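Local coordinates for protein xyloglucan-specific endo-beta-1,4-glucanase BoGH9A (Bacteroides ovatus, PDB 6DHT) that cleaves internal beta-1,4-glucosidic linkages in the backbone of xyloglucan, releasing xyloglucan oligosaccharides as part of xyloglucan degradation, at residues F77-Y86 with S94-S102. Residues are numbered along the deposited sequence; the frame is centred on the assembly and turned at random.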
# COMPACT_ATOMS: atom_id res chain seq x y z
N PHE A 77 4.43 10.36 -27.36
CA PHE A 77 5.48 9.73 -28.15
C PHE A 77 5.47 8.20 -27.97
O PHE A 77 6.51 7.52 -28.05
CB PHE A 77 6.85 10.33 -27.80
CG PHE A 77 7.10 10.48 -26.33
CD1 PHE A 77 6.59 11.55 -25.64
CD2 PHE A 77 7.87 9.55 -25.65
CE1 PHE A 77 6.81 11.69 -24.26
CE2 PHE A 77 8.11 9.69 -24.27
CZ PHE A 77 7.57 10.76 -23.58
N SER A 78 4.27 7.67 -27.76
CA SER A 78 4.06 6.23 -27.56
C SER A 78 4.67 5.36 -28.67
O SER A 78 5.09 4.23 -28.43
CB SER A 78 2.56 5.93 -27.44
OG SER A 78 1.97 6.59 -26.35
N ALA A 79 4.74 5.90 -29.89
CA ALA A 79 5.25 5.15 -31.02
C ALA A 79 6.74 4.85 -30.92
O ALA A 79 7.25 3.99 -31.61
CB ALA A 79 4.95 5.90 -32.31
N VAL A 80 7.45 5.55 -30.04
CA VAL A 80 8.86 5.23 -29.85
C VAL A 80 8.91 3.99 -28.97
O VAL A 80 8.48 4.04 -27.81
CB VAL A 80 9.63 6.37 -29.19
CG1 VAL A 80 11.08 5.99 -29.03
CG2 VAL A 80 9.52 7.67 -30.01
N THR A 81 9.42 2.89 -29.50
CA THR A 81 9.38 1.61 -28.78
C THR A 81 10.76 0.96 -28.60
O THR A 81 10.88 -0.05 -27.91
CB THR A 81 8.45 0.61 -29.47
OG1 THR A 81 8.93 0.38 -30.80
CG2 THR A 81 7.03 1.14 -29.54
N THR A 82 11.80 1.53 -29.20
CA THR A 82 13.13 0.96 -29.06
C THR A 82 13.75 1.30 -27.70
O THR A 82 13.84 2.48 -27.35
CB THR A 82 14.06 1.44 -30.20
OG1 THR A 82 13.50 1.02 -31.46
CG2 THR A 82 15.43 0.83 -30.06
N PRO A 83 14.20 0.27 -26.95
CA PRO A 83 14.89 0.57 -25.69
C PRO A 83 16.12 1.45 -25.87
O PRO A 83 16.89 1.28 -26.82
CB PRO A 83 15.30 -0.81 -25.17
CG PRO A 83 14.32 -1.75 -25.78
CD PRO A 83 14.02 -1.18 -27.14
N GLY A 84 16.30 2.39 -24.96
CA GLY A 84 17.41 3.31 -25.05
C GLY A 84 17.22 4.54 -24.19
O GLY A 84 16.24 4.64 -23.44
N LYS A 85 18.16 5.48 -24.30
CA LYS A 85 18.08 6.75 -23.59
C LYS A 85 17.79 7.83 -24.61
O LYS A 85 18.40 7.86 -25.68
CB LYS A 85 19.40 7.05 -22.86
CG LYS A 85 19.39 8.35 -22.08
CD LYS A 85 20.74 8.62 -21.42
CE LYS A 85 20.73 9.98 -20.74
NZ LYS A 85 21.98 10.27 -19.98
N TYR A 86 16.84 8.70 -24.27
CA TYR A 86 16.29 9.67 -25.22
C TYR A 86 16.25 11.06 -24.60
O TYR A 86 16.29 11.22 -23.38
CB TYR A 86 14.88 9.26 -25.66
CG TYR A 86 14.86 7.97 -26.43
CD1 TYR A 86 15.04 7.97 -27.80
CD2 TYR A 86 14.69 6.76 -25.77
CE1 TYR A 86 15.05 6.80 -28.50
CE2 TYR A 86 14.69 5.59 -26.47
CZ TYR A 86 14.87 5.61 -27.84
OH TYR A 86 14.88 4.45 -28.56
N SER A 94 14.32 20.79 -21.92
CA SER A 94 14.53 19.39 -22.23
C SER A 94 14.65 18.52 -20.98
O SER A 94 14.92 19.01 -19.89
CB SER A 94 15.77 19.22 -23.11
OG SER A 94 16.95 19.45 -22.37
N VAL A 95 14.40 17.23 -21.17
CA VAL A 95 14.59 16.22 -20.13
C VAL A 95 15.02 14.95 -20.82
O VAL A 95 14.63 14.70 -21.95
CB VAL A 95 13.30 15.96 -19.30
CG1 VAL A 95 12.88 17.20 -18.56
CG2 VAL A 95 12.17 15.45 -20.18
N THR A 96 15.86 14.15 -20.15
CA THR A 96 16.23 12.84 -20.69
C THR A 96 15.38 11.79 -20.00
O THR A 96 14.98 11.96 -18.85
CB THR A 96 17.71 12.50 -20.45
OG1 THR A 96 17.95 12.36 -19.05
CG2 THR A 96 18.62 13.57 -21.02
N PHE A 97 15.10 10.70 -20.72
CA PHE A 97 14.32 9.61 -20.14
C PHE A 97 14.74 8.29 -20.75
O PHE A 97 15.42 8.24 -21.78
CB PHE A 97 12.83 9.85 -20.36
CG PHE A 97 12.41 9.81 -21.81
CD1 PHE A 97 11.99 8.61 -22.38
CD2 PHE A 97 12.41 10.95 -22.60
CE1 PHE A 97 11.59 8.54 -23.71
CE2 PHE A 97 12.01 10.88 -23.92
CZ PHE A 97 11.61 9.70 -24.48
N LEU A 98 14.33 7.20 -20.11
CA LEU A 98 14.68 5.86 -20.55
C LEU A 98 13.45 5.11 -21.00
O LEU A 98 12.37 5.23 -20.40
CB LEU A 98 15.33 5.07 -19.41
CG LEU A 98 16.65 5.59 -18.83
CD1 LEU A 98 17.11 4.72 -17.69
CD2 LEU A 98 17.72 5.64 -19.90
N ILE A 99 13.64 4.30 -22.04
CA ILE A 99 12.69 3.27 -22.41
C ILE A 99 13.42 1.97 -22.17
O ILE A 99 14.50 1.76 -22.71
CB ILE A 99 12.27 3.37 -23.90
CG1 ILE A 99 11.54 4.69 -24.15
CG2 ILE A 99 11.38 2.19 -24.25
CD1 ILE A 99 11.15 4.92 -25.64
N LYS A 100 12.89 1.09 -21.32
CA LYS A 100 13.62 -0.13 -20.98
C LYS A 100 12.68 -1.15 -20.39
O LYS A 100 11.63 -0.81 -19.84
CB LYS A 100 14.74 0.17 -19.99
CG LYS A 100 14.24 0.67 -18.66
CD LYS A 100 15.35 1.22 -17.79
CE LYS A 100 16.22 0.15 -17.18
NZ LYS A 100 17.33 0.78 -16.40
N ASP A 101 13.05 -2.42 -20.53
CA ASP A 101 12.39 -3.47 -19.78
C ASP A 101 12.56 -3.26 -18.27
O ASP A 101 13.53 -2.67 -17.80
CB ASP A 101 13.00 -4.82 -20.16
CG ASP A 101 12.65 -5.24 -21.55
OD1 ASP A 101 11.61 -4.80 -22.08
OD2 ASP A 101 13.42 -6.06 -22.11
N SER A 102 11.57 -3.76 -17.53
CA SER A 102 11.61 -3.83 -16.07
C SER A 102 11.81 -2.47 -15.43
O SER A 102 12.47 -2.35 -14.40
CB SER A 102 12.71 -4.77 -15.63
OG SER A 102 12.44 -6.10 -16.06
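G84 with I99, and Y86 with F97, each exchange two backbone hydrogen bonds, which fixes the antiparallel register; the straightest, I99 N to G84 O (3.0 Å), has an N-H...O angle of 172°. Between them, K85 and L98 form the non-hydrogen-bonded pair, and the extended lysine chain lays CB against L98 CD2 (3.7 Å) and CE against T96 CB.

Within 77-86, Y86 OH donates to T82 O at 2.5 Å from above the carbonyl plane, tying the phenol to the loop that leads into the strand. On the face of the sheet that carries Y86, F97 and I99, Y86 CB lies over one face of the F97 ring, 3.9 Å from its centroid, a CH-pi contact. F77 meets F97 obliquely from the other side (centroids 5.1 Å apart). I99 CD1 touches both V80 CG1 (3.6 Å) and Y86 CE2 (3.7 Å); CG1 lies anti to the carbonyl carbon (chi1 -64°), and the extended second torsion (176°) carries CD1 there. Without the phenol ring, as with an alanine here in place of Y86, T82 O is likely to lose this donor and a gap to open beside I99 CD1.

The pairing forms the open end of hairpin 84-90/93-99, away from its turn, in the N-terminal Ig-like domain. Strand 93-99 is outermost in its four-stranded sheet, while I45 of strand 42-47 and V54 and F55 of strand 53-58 extend the apolar cluster.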